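PDB 1JWI: bitiscetin, which binds von Willebrand factor and induces its interaction, through the A1 domain, with platelet GPIbalpha, so that platelets aggregate. Local coordinates for residues A[62-72]-A[99-109]. Sequence-based numbering, arbitrary orientation.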
loop_
_atom_site.group_PDB
_atom_site.type_symbol
_atom_site.label_atom_id
_atom_site.label_comp_id
_atom_site.label_asym_id
_atom_site.label_seq_id
_atom_site.Cartn_x
_atom_site.Cartn_y
_atom_site.Cartn_z
ATOM N N PHE A 62 -20.027 7.811 11.442
ATOM C CA PHE A 62 -18.720 7.400 10.939
ATOM C C PHE A 62 -18.812 7.024 9.454
ATOM O O PHE A 62 -19.018 5.858 9.119
ATOM C CB PHE A 62 -18.193 6.184 11.726
ATOM C CG PHE A 62 -18.055 6.412 13.217
ATOM C CD1 PHE A 62 -19.182 6.597 14.018
ATOM C CD2 PHE A 62 -16.798 6.404 13.821
ATOM C CE1 PHE A 62 -19.061 6.769 15.401
ATOM C CE2 PHE A 62 -16.665 6.575 15.205
ATOM C CZ PHE A 62 -17.804 6.758 15.996
ATOM N N VAL A 63 -18.661 8.004 8.568
ATOM C CA VAL A 63 -18.732 7.736 7.135
ATOM C C VAL A 63 -17.447 8.078 6.387
ATOM O O VAL A 63 -17.236 7.629 5.268
ATOM C CB VAL A 63 -19.876 8.521 6.480
ATOM C CG1 VAL A 63 -21.202 8.075 7.060
ATOM C CG2 VAL A 63 -19.671 10.010 6.697
ATOM N N TYR A 64 -16.591 8.882 7.003
ATOM C CA TYR A 64 -15.342 9.273 6.360
ATOM C C TYR A 64 -14.142 8.908 7.209
ATOM O O TYR A 64 -14.249 8.786 8.426
ATOM C CB TYR A 64 -15.283 10.788 6.149
ATOM C CG TYR A 64 -16.312 11.384 5.222
ATOM C CD1 TYR A 64 -16.286 11.125 3.855
ATOM C CD2 TYR A 64 -17.281 12.263 5.710
ATOM C CE1 TYR A 64 -17.203 11.730 2.990
ATOM C CE2 TYR A 64 -18.198 12.869 4.858
ATOM C CZ TYR A 64 -18.152 12.601 3.501
ATOM O OH TYR A 64 -19.055 13.204 2.655
ATOM N N ASP A 65 -12.999 8.727 6.553
ATOM C CA ASP A 65 -11.763 8.481 7.270
ATOM C C ASP A 65 -11.303 9.915 7.553
ATOM O O ASP A 65 -11.866 10.868 7.005
ATOM C CB ASP A 65 -10.733 7.768 6.386
ATOM C CG ASP A 65 -11.189 6.377 5.950
ATOM O OD1 ASP A 65 -11.642 6.231 4.798
ATOM O OD2 ASP A 65 -11.101 5.438 6.758
ATOM N N ALA A 66 -10.297 10.084 8.400
ATOM C CA ALA A 66 -9.805 11.426 8.697
ATOM C C ALA A 66 -8.290 11.489 8.530
ATOM O O ALA A 66 -7.561 10.684 9.109
ATOM C CB ALA A 66 -10.200 11.826 10.113
ATOM N N TRP A 67 -7.822 12.431 7.716
ATOM C CA TRP A 67 -6.393 12.611 7.461
ATOM C C TRP A 67 -5.554 12.960 8.684
ATOM O O TRP A 67 -5.960 13.783 9.514
ATOM C CB TRP A 67 -6.160 13.747 6.448
ATOM C CG TRP A 67 -6.605 13.484 5.045
ATOM C CD1 TRP A 67 -7.354 14.311 4.256
ATOM C CD2 TRP A 67 -6.270 12.352 4.235
ATOM N NE1 TRP A 67 -7.504 13.765 3.004
ATOM C CE2 TRP A 67 -6.847 12.563 2.963
ATOM C CE3 TRP A 67 -5.534 11.182 4.459
ATOM C CZ2 TRP A 67 -6.713 11.645 1.916
ATOM C CZ3 TRP A 67 -5.402 10.266 3.415
ATOM C CH2 TRP A 67 -5.988 10.505 2.163
ATOM N N ILE A 68 -4.387 12.328 8.784
ATOM C CA ILE A 68 -3.416 12.646 9.827
ATOM C C ILE A 68 -2.129 12.933 9.040
ATOM O O ILE A 68 -2.077 12.670 7.833
ATOM C CB ILE A 68 -3.183 11.504 10.863
ATOM C CG1 ILE A 68 -2.855 10.185 10.173
ATOM C CG2 ILE A 68 -4.401 11.387 11.776
ATOM C CD1 ILE A 68 -2.495 9.086 11.181
ATOM N N GLY A 69 -1.106 13.459 9.700
ATOM C CA GLY A 69 0.110 13.838 8.990
ATOM C C GLY A 69 1.138 12.829 8.519
ATOM O O GLY A 69 2.269 13.211 8.247
ATOM N N LEU A 70 0.766 11.563 8.389
ATOM C CA LEU A 70 1.718 10.544 7.966
ATOM C C LEU A 70 1.650 10.242 6.468
ATOM O O LEU A 70 0.557 10.118 5.911
ATOM C CB LEU A 70 1.463 9.268 8.762
ATOM C CG LEU A 70 2.506 8.166 8.637
ATOM C CD1 LEU A 70 3.832 8.642 9.221
ATOM C CD2 LEU A 70 2.005 6.928 9.379
ATOM N N ARG A 71 2.814 10.125 5.824
ATOM C CA ARG A 71 2.884 9.825 4.393
ATOM C C ARG A 71 4.070 8.927 4.019
ATOM O O ARG A 71 5.148 9.016 4.617
ATOM C CB ARG A 71 2.970 11.114 3.564
ATOM C CG ARG A 71 2.942 10.862 2.051
ATOM C CD ARG A 71 2.804 12.142 1.219
ATOM N NE ARG A 71 3.999 12.980 1.252
ATOM C CZ ARG A 71 4.150 14.101 0.549
ATOM N NH1 ARG A 71 3.181 14.525 -0.250
ATOM N NH2 ARG A 71 5.274 14.800 0.642
ATOM N N ASP A 72 3.852 8.059 3.035
ATOM C CA ASP A 72 4.900 7.172 2.536
ATOM C C ASP A 72 5.677 8.020 1.528
ATOM O O ASP A 72 5.171 8.329 0.455
ATOM C CB ASP A 72 4.282 5.950 1.843
ATOM C CG ASP A 72 5.323 5.085 1.124
ATOM O OD1 ASP A 72 4.923 4.114 0.447
ATOM O OD2 ASP A 72 6.533 5.371 1.232
ATOM N N LYS A 99 -0.568 6.231 -0.592
ATOM C CA LYS A 99 0.618 6.665 0.145
ATOM C C LYS A 99 0.385 7.615 1.312
ATOM O O LYS A 99 1.328 7.971 2.016
ATOM C CB LYS A 99 1.621 7.275 -0.846
ATOM C CG LYS A 99 1.912 6.323 -2.007
ATOM C CD LYS A 99 2.786 6.930 -3.078
ATOM C CE LYS A 99 4.248 6.899 -2.693
ATOM N NZ LYS A 99 5.069 7.422 -3.812
ATOM N N CYS A 100 -0.866 8.013 1.515
ATOM C CA CYS A 100 -1.231 8.911 2.606
ATOM C C CYS A 100 -2.036 8.134 3.652
ATOM O O CYS A 100 -2.793 7.221 3.309
ATOM C CB CYS A 100 -2.054 10.094 2.074
ATOM S SG CYS A 100 -1.047 11.274 1.113
ATOM N N PHE A 101 -1.887 8.507 4.920
ATOM C CA PHE A 101 -2.586 7.819 6.001
ATOM C C PHE A 101 -3.645 8.625 6.733
ATOM O O PHE A 101 -3.551 9.846 6.862
ATOM C CB PHE A 101 -1.581 7.274 7.018
ATOM C CG PHE A 101 -0.722 6.164 6.477
ATOM C CD1 PHE A 101 0.349 6.447 5.627
ATOM C CD2 PHE A 101 -0.996 4.828 6.793
ATOM C CE1 PHE A 101 1.135 5.414 5.096
ATOM C CE2 PHE A 101 -0.221 3.790 6.268
ATOM C CZ PHE A 101 0.844 4.081 5.421
ATOM N N GLY A 102 -4.655 7.909 7.224
ATOM C CA GLY A 102 -5.732 8.545 7.950
ATOM C C GLY A 102 -6.301 7.611 9.000
ATOM O O GLY A 102 -5.974 6.418 9.031
ATOM N N LEU A 103 -7.134 8.162 9.879
ATOM C CA LEU A 103 -7.771 7.363 10.916
ATOM C C LEU A 103 -8.845 6.515 10.224
ATOM O O LEU A 103 -9.715 7.043 9.536
ATOM C CB LEU A 103 -8.396 8.281 11.972
ATOM C CG LEU A 103 -7.415 9.221 12.686
ATOM C CD1 LEU A 103 -8.146 10.049 13.730
ATOM C CD2 LEU A 103 -6.313 8.394 13.335
ATOM N N ASP A 104 -8.774 5.202 10.418
ATOM C CA ASP A 104 -9.696 4.247 9.800
ATOM C C ASP A 104 -11.105 4.274 10.402
ATOM O O ASP A 104 -11.302 3.931 11.568
ATOM C CB ASP A 104 -9.106 2.846 9.952
ATOM C CG ASP A 104 -9.814 1.804 9.113
ATOM O OD1 ASP A 104 -10.912 2.065 8.573
ATOM O OD2 ASP A 104 -9.249 0.696 9.005
ATOM N N VAL A 105 -12.084 4.658 9.596
ATOM C CA VAL A 105 -13.469 4.722 10.053
ATOM C C VAL A 105 -13.980 3.365 10.547
ATOM O O VAL A 105 -14.800 3.296 11.467
ATOM C CB VAL A 105 -14.403 5.203 8.923
ATOM C CG1 VAL A 105 -14.576 4.102 7.877
ATOM C CG2 VAL A 105 -15.748 5.628 9.498
ATOM N N HIS A 106 -13.478 2.290 9.947
ATOM C CA HIS A 106 -13.909 0.944 10.296
ATOM C C HIS A 106 -13.498 0.455 11.680
ATOM O O HIS A 106 -14.035 -0.536 12.176
ATOM C CB HIS A 106 -13.434 -0.028 9.216
ATOM C CG HIS A 106 -14.021 0.260 7.869
ATOM N ND1 HIS A 106 -13.281 0.219 6.707
ATOM C CD2 HIS A 106 -15.277 0.607 7.502
ATOM C CE1 HIS A 106 -14.056 0.532 5.683
ATOM N NE2 HIS A 106 -15.273 0.772 6.137
ATOM N N THR A 107 -12.553 1.140 12.309
ATOM C CA THR A 107 -12.121 0.756 13.651
ATOM C C THR A 107 -12.494 1.910 14.589
ATOM O O THR A 107 -11.993 2.019 15.705
ATOM C CB THR A 107 -10.584 0.480 13.705
ATOM O OG1 THR A 107 -9.860 1.645 13.290
ATOM C CG2 THR A 107 -10.211 -0.691 12.791
ATOM N N GLU A 108 -13.400 2.755 14.107
ATOM C CA GLU A 108 -13.871 3.927 14.838
ATOM C C GLU A 108 -12.697 4.844 15.165
ATOM O O GLU A 108 -12.550 5.327 16.290
ATOM C CB GLU A 108 -14.624 3.509 16.115
ATOM C CG GLU A 108 -15.758 2.530 15.838
ATOM C CD GLU A 108 -16.887 2.602 16.858
ATOM O OE1 GLU A 108 -16.598 2.629 18.075
ATOM O OE2 GLU A 108 -18.062 2.619 16.429
ATOM N N TYR A 109 -11.856 5.057 14.157
ATOM C CA TYR A 109 -10.690 5.917 14.275
ATOM C C TYR A 109 -9.663 5.440 15.296
ATOM O O TYR A 109 -8.895 6.241 15.835
ATOM C CB TYR A 109 -11.139 7.345 14.601
ATOM C CG TYR A 109 -12.192 7.865 13.653
ATOM C CD1 TYR A 109 -12.064 7.690 12.275
ATOM C CD2 TYR A 109 -13.307 8.551 14.130
ATOM C CE1 TYR A 109 -13.022 8.183 11.390
ATOM C CE2 TYR A 109 -14.275 9.051 13.254
ATOM C CZ TYR A 109 -14.123 8.864 11.887
ATOM O OH TYR A 109 -15.062 9.361 11.010
HETATM O O HOH W 1 -11.153 2.836 6.077
#
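Ala66 and Leu103 form a hydrogen-bonded antiparallel pair in the second, three-stranded sheet of the C-type lectin fold, where strand 100-103 runs between 66-72 and 112-115. Leu103 N gives the shorter of their two bonds, 2.7 Å to Ala66 O. Further along, a beta bulge shifts the register by two residues: Ile68 N reaches Phe101 O, Phe101 N turns to Leu70 O, and Asp72 N closes on Lys99 O in a nearly straight bond.

The buried half is packed from both faces. On one, Trp67 brings the edge of its ring to Phe101 O, with CE3 3.4 Å away, while CZ3 rests against Cys100 CB; the indole N-H is hydrogen-bonded to Gly23 O, and the Cys100 sulfur is tied to Cys117 in a disulfide. On the other, Ile68 CG2 lies 3.8 Å from Leu103 CG, the two side chains crossing at about a right angle. Leu70, with CG anti to the backbone N (chi1 -170°), lays CD2 over one face of the Phe101 ring near its rim. An aromatic side chain of the other subunit meets that phenylalanine edge-to-face, and a strand of that subunit pairs with 70-72, carrying the sheet across the interface.

Beyond the strands, Phe62 and Glu108 lie on the solvent side, while Tyr109 stays buried against helix 45-58. The Phe62 and Tyr109 rings are near parallel but slid aside, centroids 5.4 Å apart, so that they barely overlap, and the Glu108 carboxylate stacks over one face of the Phe62 ring, offset toward its rim. Tyr109 OH donates to Tyr64 O in the carbonyl plane (2.8 Å). Asp65 OD2 takes Val105 N on its anti side at 3.1 Å, 33° out of the carboxylate plane. One water probably eases the repulsion between neighbouring carboxylates, donating to both Asp65 OD2 and Asp104 OD1.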